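Local coordinates for alpha-1,3-glucanase (Bacillus circulans, PDB 5ZRU), which hydrolyses alpha-1,3-glucan through its family GH87 catalytic unit, the portion of the longer protein modelled here, and probably binds carbohydrate, at residues Asn469-Ala474 with Ser531-Pro536; Gly508-Ile513 with Thr544-Gly549; Ala523-Val528 with Thr558-His563. All coordinates share one frame; numbering follows the deposited sequence.

All three contacts belong to the last coils of the parallel beta-helix that forms most of the D2 part of this catalytic unit. Along the chain their segments alternate: 469-474, 508-513 and 523-528 come first, then their partners 531-536, 544-549 and 558-563 in the same order. Interactions 1 and 2 have centres about 16 Å apart and touch where F533 packs on Y545. Interaction 3, centred about 14 Å from interaction 1, joins it through the chain itself, since 523-528 runs on towards 531-536. Interactions 2 and 3 lie about 23 Å apart, centre to centre, without touching. Interaction 3 pairs neighbouring strands 513-523 and 550-561, whereas interaction 1 joins two loops and interaction 2 sets short strand 510-511 against a loop.

Interaction 1. Residues Asn469-Ala474 with Ser531-Pro536; sequences NGERGA and SRFSSP
E471 carries the polar side of the contact, its carboxylate meeting three donors in S531-F533. OE1 takes the backbone N-H of R532 on its syn lone pair, with 2.9 Å from N to OE1. OE2 accepts the hydroxyl of S531, OG to OE2 2.6 Å, on the syn side but 31° out of the carboxylate plane. A weak, long bond from F533 N to E471 OE2, 3.4 Å, completes the set. In the E471 side chain, CG between the backbone N and the carbonyl carbon (chi1 60°) and a bend at chi2 bring the carboxylate round to these donors. S531 OG also accepts from the N of S534, 2.9 Å away, an ST motif, and this double role probably fixes the hydroxyl's rotation.

In the parallel beta-helix, the 469-474 loop leads into strand 475-478 and the 531-536 loop precedes strand 542-544. Strand 502-505 lies between these two, and Q503 from it donates to E471 O. A water donates to the same carbonyl and, in the guanidinium plane of R532, accepts from NH1 at 2.9 Å.

Packing rests on R532: its CB sits 3.5 Å from G470 CA, and the extended chain carries CD past the same glycine, where a side chain would run into it. The same CD covers part of one face of the F533 ring, and F533 CE1 lies over one face of the R532 guanidinium, offset toward its rim. F533 in turn brings CD2 within 3.5 Å of E471 OE2, and is stacked with Y545.

Like charges approach where R472 NH2 lies 3.7 Å from R532 NH1, at the edge of the R532 group, the guanidinium planes being 72° apart. R472 itself is salt-bridged to D466, D476 and E478, which probably balance its charge.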
ATOM      1  N   ASN A 469      10.227  15.555 -11.592  1.00 12.34           N
ATOM      2  CA  ASN A 469       9.528  16.778 -11.986  1.00 11.12           C
ATOM      3  C   ASN A 469       8.845  16.618 -13.343  1.00 12.94           C
ATOM      4  O   ASN A 469       8.765  17.562 -14.131  1.00 13.47           O
ATOM      5  CB  ASN A 469      10.487  17.971 -11.998  1.00 12.71           C
ATOM      6  CG  ASN A 469      10.727  18.544 -10.618  1.00 26.75           C
ATOM      7  OD1 ASN A 469      10.309  17.975  -9.605  1.00 23.54           O
ATOM      8  ND2 ASN A 469      11.407  19.691 -10.567  1.00 31.09           N
ATOM      9  N   GLY A 470       8.335  15.411 -13.624  1.00 10.13           N
ATOM     10  CA  GLY A 470       7.708  15.134 -14.897  1.00  8.86           C
ATOM     11  C   GLY A 470       6.353  14.466 -14.747  1.00  9.90           C
ATOM     12  O   GLY A 470       5.998  13.939 -13.685  1.00  8.99           O
ATOM     13  N   GLU A 471       5.608  14.477 -15.855  1.00  8.36           N
ATOM     14  CA  GLU A 471       4.275  13.901 -15.913  1.00  9.36           C
ATOM     15  C   GLU A 471       4.324  12.379 -16.018  1.00  9.55           C
ATOM     16  O   GLU A 471       5.289  11.795 -16.523  1.00 11.40           O
ATOM     17  CB  GLU A 471       3.496  14.481 -17.104  1.00 11.15           C
ATOM     18  CG  GLU A 471       4.137  14.234 -18.468  1.00 12.01           C
ATOM     19  CD  GLU A 471       5.124  15.331 -18.903  1.00 10.31           C
ATOM     20  OE1 GLU A 471       5.601  16.111 -18.053  1.00 12.93           O
ATOM     21  OE2 GLU A 471       5.443  15.392 -20.114  1.00 12.43           O
ATOM     22  N   ARG A 472       3.266  11.738 -15.509  1.00  8.58           N
ATOM     23  CA  ARG A 472       3.045  10.304 -15.641  1.00  9.14           C
ATOM     24  C   ARG A 472       1.563  10.068 -15.904  1.00  8.51           C
ATOM     25  O   ARG A 472       0.712  10.778 -15.359  1.00  9.12           O
ATOM     26  CB  ARG A 472       3.473   9.530 -14.380  1.00  9.85           C
ATOM     27  CG  ARG A 472       4.981   9.566 -14.105  1.00 10.53           C
ATOM     28  CD  ARG A 472       5.724   8.669 -15.072  1.00  8.34           C
ATOM     29  NE  ARG A 472       7.175   8.847 -14.969  1.00 12.68           N
ATOM     30  CZ  ARG A 472       8.053   8.229 -15.750  1.00 14.00           C
ATOM     31  NH1 ARG A 472       7.629   7.373 -16.675  1.00 11.83           N
ATOM     32  NH2 ARG A 472       9.352   8.449 -15.597  1.00 12.08           N
ATOM     33  N   GLY A 473       1.266   9.079 -16.742  1.00  9.61           N
ATOM     34  CA  GLY A 473      -0.114   8.755 -17.022  1.00 12.48           C
ATOM     35  C   GLY A 473      -0.784   8.085 -15.839  1.00  8.73           C
ATOM     36  O   GLY A 473      -0.132   7.552 -14.942  1.00 10.51           O
ATOM     37  N   ALA A 474      -2.114   8.153 -15.807  1.00 12.25           N
ATOM     38  CA  ALA A 474      -2.842   7.270 -14.898  1.00 11.60           C
ATOM     39  C   ALA A 474      -2.450   5.821 -15.164  1.00  9.46           C
ATOM     40  O   ALA A 474      -2.285   5.024 -14.231  1.00  9.06           O
ATOM     41  CB  ALA A 474      -4.356   7.474 -15.054  1.00  9.27           C
ATOM     42  N   SER A 531       5.704  20.707 -19.279  1.00 11.76           N
ATOM     43  CA  SER A 531       5.953  19.307 -19.594  1.00 12.71           C
ATOM     44  C   SER A 531       7.436  18.997 -19.487  1.00 15.17           C
ATOM     45  O   SER A 531       8.282  19.758 -19.972  1.00 14.41           O
ATOM     46  CB  SER A 531       5.440  18.958 -21.008  1.00 11.35           C
ATOM     47  OG  SER A 531       5.825  17.645 -21.400  1.00 13.10           O
ATOM     48  N   ARG A 532       7.747  17.872 -18.844  1.00 12.22           N
ATOM     49  CA  ARG A 532       9.117  17.373 -18.863  1.00 12.23           C
ATOM     50  C   ARG A 532       9.508  16.916 -20.260  1.00 15.17           C
ATOM     51  O   ARG A 532      10.575  17.279 -20.767  1.00 13.66           O
ATOM     52  CB  ARG A 532       9.273  16.224 -17.867  1.00  9.87           C
ATOM     53  CG  ARG A 532      10.658  15.543 -17.892  1.00 13.61           C
ATOM     54  CD  ARG A 532      10.647  14.320 -16.985  1.00 10.67           C
ATOM     55  NE  ARG A 532      11.921  13.609 -16.925  1.00 10.22           N
ATOM     56  CZ  ARG A 532      12.063  12.387 -16.418  1.00 11.71           C
ATOM     57  NH1 ARG A 532      11.003  11.732 -15.953  1.00 10.55           N
ATOM     58  NH2 ARG A 532      13.255  11.807 -16.386  1.00 11.64           N
ATOM     59  N   PHE A 533       8.643  16.135 -20.910  1.00 12.36           N
ATOM     60  CA  PHE A 533       9.042  15.403 -22.103  1.00 13.32           C
ATOM     61  C   PHE A 533       8.747  16.126 -23.405  1.00 16.84           C
ATOM     62  O   PHE A 533       9.414  15.847 -24.408  1.00 16.53           O
ATOM     63  CB  PHE A 533       8.346  14.038 -22.151  1.00 13.99           C
ATOM     64  CG  PHE A 533       8.705  13.133 -21.016  1.00 14.55           C
ATOM     65  CD1 PHE A 533      10.023  12.708 -20.836  1.00 13.56           C
ATOM     66  CD2 PHE A 533       7.731  12.693 -20.137  1.00 11.62           C
ATOM     67  CE1 PHE A 533      10.357  11.857 -19.788  1.00 14.26           C
ATOM     68  CE2 PHE A 533       8.061  11.847 -19.083  1.00 13.29           C
ATOM     69  CZ  PHE A 533       9.371  11.426 -18.913  1.00 11.48           C
ATOM     70  N   SER A 534       7.776  17.033 -23.427  1.00 14.31           N
ATOM     71  CA  SER A 534       7.256  17.535 -24.688  1.00 15.03           C
ATOM     72  C   SER A 534       7.030  19.032 -24.575  1.00 14.03           C
ATOM     73  O   SER A 534       7.419  19.681 -23.597  1.00 16.05           O
ATOM     74  CB  SER A 534       5.948  16.823 -25.069  1.00 17.99           C
ATOM     75  OG  SER A 534       6.013  15.444 -24.770  1.00 22.56           O
ATOM     76  N   SER A 535       6.399  19.578 -25.604  1.00 15.61           N
ATOM     77  CA  SER A 535       5.962  20.953 -25.560  1.00 15.36           C
ATOM     78  C   SER A 535       4.775  21.076 -24.608  1.00 17.38           C
ATOM     79  O   SER A 535       4.113  20.077 -24.302  1.00 16.47           O
ATOM     80  CB  SER A 535       5.586  21.410 -26.965  1.00 19.55           C
ATOM     81  OG  SER A 535       4.744  20.454 -27.570  1.00 23.09           O
ATOM     82  N   PRO A 536       4.488  22.288 -24.120  1.00 18.48           N
ATOM     83  CA  PRO A 536       3.383  22.450 -23.165  1.00 15.58           C
ATOM     84  C   PRO A 536       2.069  21.940 -23.732  1.00 15.33           C
ATOM     85  O   PRO A 536       1.805  22.032 -24.932  1.00 17.02           O
ATOM     86  CB  PRO A 536       3.329  23.966 -22.932  1.00 21.72           C
ATOM     87  CG  PRO A 536       4.676  24.456 -23.307  1.00 20.14           C
ATOM     88  CD  PRO A 536       5.155  23.573 -24.409  1.00 15.34           C
TER
HETATM   89  O   HOH W   1       8.164  12.007 -15.674  1.00  8.82           O

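Interaction 2. Residues Gly508-Ile513 with Thr544-Gly549; sequences GGFENI and TYTGNG
F510 lays its ring against T546, N548 and G549, mostly along one edge. Its CE2 comes 3.9 Å from the methyl CG2 of T546, while CD2 points in the ring plane at the carbonyl O of N548, 3.6 Å away. Nearer the backbone, F510 CB packs on G549 CA at 3.9 Å. A side chain at G549 would drive straight into CD2, and the backbone angles there call for glycine as well. F504 meets the ring edge-to-face.

With T546 OG1 anti to the backbone N (chi1 -178°), CG2 falls between N and the carbonyl carbon and meets the ring. The hydroxyl oxygen accepts from N548 N at 3.0 Å, closing an ST turn. The turn sits in the loop between strands 542-544 and 550-561 of the beta-helix; across from it, strand 510-511 pairs in parallel with 484-485, and the chain then rounds a corner at N512.

No direct hydrogen bond joins the two segments, but three waters bridge them, and the F510 backbone bonds to that of S550 just beyond. One water accepts from G509 N at 2.8 Å and donates to N548 O at 2.7 Å. Another links F510 N to N548 OD1, and a third runs from G508 O to N548 ND2. The amide of N548 lies alongside the glycines, ND2 3.5 Å from G509 CA, and ND2 also bonds to G507 O.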
ATOM      1  N   GLY A 508      12.500   2.288 -26.213  1.00 12.47           N
ATOM      2  CA  GLY A 508      12.761   0.863 -26.323  1.00 12.73           C
ATOM      3  C   GLY A 508      11.761   0.096 -27.171  1.00 15.17           C
ATOM      4  O   GLY A 508      12.046  -1.043 -27.555  1.00 14.09           O
ATOM      5  N   GLY A 509      10.600   0.671 -27.437  1.00 13.79           N
ATOM      6  CA  GLY A 509       9.633   0.057 -28.327  1.00 12.63           C
ATOM      7  C   GLY A 509       8.363  -0.371 -27.604  1.00 13.68           C
ATOM      8  O   GLY A 509       8.372  -0.713 -26.414  1.00 11.92           O
ATOM      9  N   PHE A 510       7.251  -0.362 -28.343  1.00 12.50           N
ATOM     10  CA  PHE A 510       5.958  -0.829 -27.849  1.00 14.81           C
ATOM     11  C   PHE A 510       5.352  -1.767 -28.883  1.00 15.49           C
ATOM     12  O   PHE A 510       5.085  -1.357 -30.016  1.00 15.08           O
ATOM     13  CB  PHE A 510       5.018   0.344 -27.556  1.00 11.15           C
ATOM     14  CG  PHE A 510       5.474   1.188 -26.401  1.00 13.67           C
ATOM     15  CD1 PHE A 510       5.088   0.876 -25.108  1.00 13.04           C
ATOM     16  CD2 PHE A 510       6.308   2.275 -26.605  1.00 11.75           C
ATOM     17  CE1 PHE A 510       5.516   1.642 -24.029  1.00 10.08           C
ATOM     18  CE2 PHE A 510       6.753   3.048 -25.532  1.00 13.52           C
ATOM     19  CZ  PHE A 510       6.347   2.731 -24.239  1.00 12.21           C
ATOM     20  N   GLU A 511       5.135  -3.022 -28.492  1.00 13.75           N
ATOM     21  CA  GLU A 511       4.750  -4.083 -29.418  1.00 14.92           C
ATOM     22  C   GLU A 511       3.547  -4.845 -28.876  1.00 14.42           C
ATOM     23  O   GLU A 511       3.592  -5.339 -27.747  1.00 12.77           O
ATOM     24  CB  GLU A 511       5.919  -5.048 -29.638  1.00 17.82           C
ATOM     25  CG  GLU A 511       7.166  -4.376 -30.215  1.00 23.04           C
ATOM     26  CD  GLU A 511       8.412  -5.240 -30.089  1.00 33.95           C
ATOM     27  OE1 GLU A 511       9.510  -4.671 -29.898  1.00 37.69           O
ATOM     28  OE2 GLU A 511       8.289  -6.482 -30.175  1.00 38.54           O
ATOM     29  N   ASN A 512       2.499  -4.973 -29.693  1.00 12.50           N
ATOM     30  CA  ASN A 512       1.280  -5.709 -29.336  1.00 14.10           C
ATOM     31  C   ASN A 512       0.702  -5.221 -28.003  1.00 11.53           C
ATOM     32  O   ASN A 512       0.506  -5.987 -27.062  1.00 11.74           O
ATOM     33  CB  ASN A 512       1.534  -7.219 -29.287  1.00 12.25           C
ATOM     34  CG  ASN A 512       0.237  -8.031 -29.152  1.00 18.06           C
ATOM     35  OD1 ASN A 512      -0.821  -7.606 -29.614  1.00 17.25           O
ATOM     36  ND2 ASN A 512       0.324  -9.193 -28.518  1.00 15.54           N
ATOM     37  N   ILE A 513       0.421  -3.925 -27.938  1.00 11.39           N
ATOM     38  CA  ILE A 513      -0.244  -3.319 -26.787  1.00 12.62           C
ATOM     39  C   ILE A 513      -1.678  -3.012 -27.195  1.00 12.38           C
ATOM     40  O   ILE A 513      -1.905  -2.210 -28.109  1.00 12.07           O
ATOM     41  CB  ILE A 513       0.465  -2.039 -26.318  1.00 12.58           C
ATOM     42  CG1 ILE A 513       1.986  -2.234 -26.236  1.00  9.11           C
ATOM     43  CG2 ILE A 513      -0.130  -1.573 -24.985  1.00  9.46           C
ATOM     44  CD1 ILE A 513       2.449  -3.333 -25.259  1.00 10.40           C
ATOM     45  N   THR A 544       1.817  10.253 -26.144  1.00 11.90           N
ATOM     46  CA  THR A 544       3.121   9.630 -26.306  1.00 10.99           C
ATOM     47  C   THR A 544       4.181  10.711 -26.449  1.00 11.73           C
ATOM     48  O   THR A 544       3.928  11.798 -26.982  1.00 11.64           O
ATOM     49  CB  THR A 544       3.195   8.657 -27.510  1.00 12.60           C
ATOM     50  OG1 THR A 544       3.496   9.383 -28.707  1.00 14.85           O
ATOM     51  CG2 THR A 544       1.873   7.858 -27.685  1.00 11.78           C
ATOM     52  N   TYR A 545       5.360  10.419 -25.916  1.00 12.36           N
ATOM     53  CA  TYR A 545       6.549  11.236 -26.121  1.00 13.59           C
ATOM     54  C   TYR A 545       7.660  10.386 -26.731  1.00 14.78           C
ATOM     55  O   TYR A 545       8.847  10.639 -26.521  1.00 13.12           O
ATOM     56  CB  TYR A 545       6.995  11.912 -24.821  1.00 13.25           C
ATOM     57  CG  TYR A 545       7.263  10.979 -23.665  1.00 14.92           C
ATOM     58  CD1 TYR A 545       6.209  10.456 -22.909  1.00 12.05           C
ATOM     59  CD2 TYR A 545       8.564  10.639 -23.303  1.00 13.76           C
ATOM     60  CE1 TYR A 545       6.445   9.598 -21.850  1.00 10.25           C
ATOM     61  CE2 TYR A 545       8.811   9.781 -22.230  1.00 14.22           C
ATOM     62  CZ  TYR A 545       7.741   9.269 -21.506  1.00 13.86           C
ATOM     63  OH  TYR A 545       7.960   8.416 -20.447  1.00 12.34           O
ATOM     64  N   THR A 546       7.263   9.346 -27.463  1.00 12.62           N
ATOM     65  CA  THR A 546       8.142   8.606 -28.353  1.00 13.88           C
ATOM     66  C   THR A 546       7.431   8.413 -29.681  1.00 14.69           C
ATOM     67  O   THR A 546       6.201   8.321 -29.737  1.00 13.55           O
ATOM     68  CB  THR A 546       8.553   7.230 -27.790  1.00 15.02           C
ATOM     69  OG1 THR A 546       9.453   6.581 -28.697  1.00 13.77           O
ATOM     70  CG2 THR A 546       7.344   6.322 -27.587  1.00 10.73           C
ATOM     71  N   GLY A 547       8.215   8.380 -30.755  1.00 16.33           N
ATOM     72  CA  GLY A 547       7.708   8.010 -32.058  1.00 17.57           C
ATOM     73  C   GLY A 547       7.896   6.551 -32.388  1.00 19.33           C
ATOM     74  O   GLY A 547       7.533   6.118 -33.485  1.00 18.21           O
ATOM     75  N   ASN A 548       8.461   5.775 -31.466  1.00 15.62           N
ATOM     76  CA  ASN A 548       8.721   4.355 -31.669  1.00 13.00           C
ATOM     77  C   ASN A 548       7.692   3.555 -30.882  1.00 15.86           C
ATOM     78  O   ASN A 548       7.847   3.354 -29.673  1.00 14.15           O
ATOM     79  CB  ASN A 548      10.134   4.002 -31.223  1.00 12.72           C
ATOM     80  CG  ASN A 548      10.444   2.531 -31.396  1.00 16.54           C
ATOM     81  OD1 ASN A 548       9.850   1.854 -32.241  1.00 15.27           O
ATOM     82  ND2 ASN A 548      11.378   2.024 -30.596  1.00 18.19           N
ATOM     83  N   GLY A 549       6.657   3.078 -31.559  1.00 14.87           N
ATOM     84  CA  GLY A 549       5.699   2.230 -30.878  1.00 12.30           C
ATOM     85  C   GLY A 549       4.370   2.188 -31.589  1.00 14.91           C
ATOM     86  O   GLY A 549       4.090   2.963 -32.499  1.00 14.55           O
TER
HETATM   87  O   HOH W   2      12.042  -0.988 -30.726  1.00 28.55           O
HETATM   88  O   HOH W   3       9.695   3.265 -27.721  1.00 15.36           O
HETATM   89  O   HOH W   4       8.018  -0.185 -31.386  1.00 18.49           O

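Interaction 3. Residues Ala523-Val528 with Thr558-His563; sequences AGKDGV and TNDIAH
K525 reaches over to D560 by a bent route. From CB the chain sets out with CG beside the backbone N, anti to the carbonyl carbon (chi1 -57°), then bends at chi2 and again at chi3. CD passes 4.1 Å from D560 OD2, CE draws nearer, and NZ ends 2.7 Å from OD2 in a salt bridge that uses the oxygen's syn lone pair. The two side chains meet at about a right angle. D560 OD1 accepts from a water, which also donates weakly to A523 O. With a leucine in place of K525, the D560 carboxylate would probably lose its charge mate and be freer to turn.

Beside this bridge, strands 513-523 and 550-561 run side by side in parallel, as successive coils of a beta-helix do, and A523 pairs with I561. A523 N donates to D560 O at 3.1 Å, and A562 N returns a bond to A523 O at 3.2 Å. On the same face of the pair, A523 CB meets I561 CD1 at 3.9 Å.

Past the strand the chain folds into a type I turn from G524 to G527, overlapped by an Asx turn in which D526 OD1 accepts from V528 N. A562 CB rests 3.8 Å from G524 CA, where a side chain on that glycine would collide with it.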
ATOM      1  N   ALA A 523      -9.661  14.390 -17.908  1.00 12.27           N
ATOM      2  CA  ALA A 523      -8.206  14.361 -17.941  1.00 10.33           C
ATOM      3  C   ALA A 523      -7.696  15.790 -17.918  1.00 15.34           C
ATOM      4  O   ALA A 523      -8.422  16.731 -18.246  1.00 15.66           O
ATOM      5  CB  ALA A 523      -7.681  13.601 -19.171  1.00 14.46           C
ATOM      6  N   GLY A 524      -6.435  15.948 -17.513  1.00 12.08           N
ATOM      7  CA  GLY A 524      -5.888  17.279 -17.339  1.00 10.42           C
ATOM      8  C   GLY A 524      -6.488  18.030 -16.172  1.00 14.53           C
ATOM      9  O   GLY A 524      -6.546  19.265 -16.201  1.00 12.41           O
ATOM     10  N   LYS A 525      -6.948  17.317 -15.142  1.00 12.67           N
ATOM     11  CA  LYS A 525      -7.646  17.987 -14.052  1.00 11.93           C
ATOM     12  C   LYS A 525      -6.709  18.787 -13.151  1.00 13.23           C
ATOM     13  O   LYS A 525      -7.195  19.627 -12.386  1.00 13.73           O
ATOM     14  CB  LYS A 525      -8.442  16.979 -13.216  1.00 12.30           C
ATOM     15  CG  LYS A 525      -9.461  16.146 -14.001  1.00 16.82           C
ATOM     16  CD  LYS A 525     -10.389  16.993 -14.885  1.00 20.00           C
ATOM     17  CE  LYS A 525     -11.522  17.620 -14.103  1.00 28.10           C
ATOM     18  NZ  LYS A 525     -12.601  18.091 -15.019  1.00 26.69           N
ATOM     19  N   ASP A 526      -5.384  18.590 -13.234  1.00 11.96           N
ATOM     20  CA  ASP A 526      -4.503  19.439 -12.433  1.00 12.06           C
ATOM     21  C   ASP A 526      -4.233  20.797 -13.072  1.00 15.17           C
ATOM     22  O   ASP A 526      -3.645  21.656 -12.409  1.00 13.56           O
ATOM     23  CB  ASP A 526      -3.158  18.746 -12.109  1.00 10.38           C
ATOM     24  CG  ASP A 526      -2.314  18.402 -13.340  1.00 12.34           C
ATOM     25  OD1 ASP A 526      -2.540  18.934 -14.448  1.00 13.39           O
ATOM     26  OD2 ASP A 526      -1.407  17.543 -13.181  1.00 11.99           O
ATOM     27  N   GLY A 527      -4.646  21.011 -14.323  1.00 13.01           N
ATOM     28  CA  GLY A 527      -4.446  22.286 -14.986  1.00 16.60           C
ATOM     29  C   GLY A 527      -3.016  22.608 -15.358  1.00 18.06           C
ATOM     30  O   GLY A 527      -2.751  23.708 -15.847  1.00 16.33           O
ATOM     31  N   VAL A 528      -2.085  21.688 -15.139  1.00 14.41           N
ATOM     32  CA  VAL A 528      -0.674  21.941 -15.413  1.00 15.69           C
ATOM     33  C   VAL A 528      -0.430  21.843 -16.912  1.00 15.70           C
ATOM     34  O   VAL A 528      -0.907  20.915 -17.572  1.00 13.48           O
ATOM     35  CB  VAL A 528       0.215  20.952 -14.641  1.00 13.46           C
ATOM     36  CG1 VAL A 528       1.695  21.134 -15.024  1.00 15.35           C
ATOM     37  CG2 VAL A 528       0.021  21.138 -13.143  1.00 14.15           C
ATOM     38  N   THR A 558     -14.461   8.648 -24.467  1.00 16.62           N
ATOM     39  CA  THR A 558     -13.850   9.767 -23.764  1.00 15.60           C
ATOM     40  C   THR A 558     -14.908  10.783 -23.368  1.00 23.75           C
ATOM     41  O   THR A 558     -16.012  10.824 -23.925  1.00 20.29           O
ATOM     42  CB  THR A 558     -12.765  10.479 -24.594  1.00 19.36           C
ATOM     43  OG1 THR A 558     -13.334  11.008 -25.801  1.00 23.61           O
ATOM     44  CG2 THR A 558     -11.646   9.518 -24.932  1.00 19.85           C
ATOM     45  N   ASN A 559     -14.538  11.612 -22.392  1.00 20.86           N
ATOM     46  CA  ASN A 559     -15.368  12.704 -21.907  1.00 22.89           C
ATOM     47  C   ASN A 559     -14.501  13.622 -21.060  1.00 21.57           C
ATOM     48  O   ASN A 559     -13.633  13.142 -20.328  1.00 17.44           O
ATOM     49  CB  ASN A 559     -16.551  12.180 -21.079  1.00 21.37           C
ATOM     50  CG  ASN A 559     -17.506  13.285 -20.673  1.00 28.82           C
ATOM     51  OD1 ASN A 559     -18.055  13.984 -21.526  1.00 29.58           O
ATOM     52  ND2 ASN A 559     -17.709  13.450 -19.369  1.00 24.74           N
ATOM     53  N   ASP A 560     -14.716  14.938 -21.194  1.00 19.29           N
ATOM     54  CA  ASP A 560     -14.101  15.939 -20.312  1.00 19.78           C
ATOM     55  C   ASP A 560     -12.572  15.913 -20.415  1.00 22.00           C
ATOM     56  O   ASP A 560     -11.853  15.942 -19.412  1.00 20.48           O
ATOM     57  CB  ASP A 560     -14.568  15.735 -18.862  1.00 21.95           C
ATOM     58  CG  ASP A 560     -14.110  16.844 -17.924  1.00 29.97           C
ATOM     59  OD1 ASP A 560     -13.847  17.976 -18.392  1.00 30.56           O
ATOM     60  OD2 ASP A 560     -13.994  16.572 -16.710  1.00 26.74           O
ATOM     61  N   ILE A 561     -12.071  15.873 -21.649  1.00 19.46           N
ATOM     62  CA  ILE A 561     -10.634  15.827 -21.906  1.00 20.03           C
ATOM     63  C   ILE A 561     -10.113  17.259 -22.036  1.00 22.96           C
ATOM     64  O   ILE A 561     -10.578  18.024 -22.889  1.00 21.54           O
ATOM     65  CB  ILE A 561     -10.328  15.006 -23.170  1.00 20.91           C
ATOM     66  CG1 ILE A 561     -10.940  13.609 -23.054  1.00 22.83           C
ATOM     67  CG2 ILE A 561      -8.812  14.915 -23.405  1.00 17.03           C
ATOM     68  CD1 ILE A 561     -10.508  12.833 -21.787  1.00 16.28           C
ATOM     69  N   ALA A 562      -9.145  17.631 -21.191  1.00 16.59           N
ATOM     70  CA  ALA A 562      -8.592  18.985 -21.268  1.00 22.26           C
ATOM     71  C   ALA A 562      -7.970  19.268 -22.636  1.00 24.32           C
ATOM     72  O   ALA A 562      -8.167  20.353 -23.199  1.00 22.59           O
ATOM     73  CB  ALA A 562      -7.560  19.207 -20.159  1.00 18.11           C
ATOM     74  N   HIS A 563      -7.227  18.316 -23.189  1.00 20.33           N
ATOM     75  CA  HIS A 563      -6.538  18.555 -24.459  1.00 23.91           C
ATOM     76  C   HIS A 563      -7.550  18.615 -25.599  1.00 27.48           C
ATOM     77  O   HIS A 563      -8.262  17.631 -25.831  1.00 21.20           O
ATOM     78  CB  HIS A 563      -5.502  17.465 -24.730  1.00 22.14           C
ATOM     79  CG  HIS A 563      -4.477  17.848 -25.754  1.00 24.78           C
ATOM     80  ND1 HIS A 563      -4.789  18.045 -27.084  1.00 26.17           N
ATOM     81  CD2 HIS A 563      -3.145  18.075 -25.643  1.00 23.07           C
ATOM     82  CE1 HIS A 563      -3.694  18.376 -27.747  1.00 27.07           C
ATOM     83  NE2 HIS A 563      -2.683  18.403 -26.896  1.00 27.99           N
TER
HETATM   84  O   HOH W   5     -10.906  19.166 -17.984  1.00 32.14           O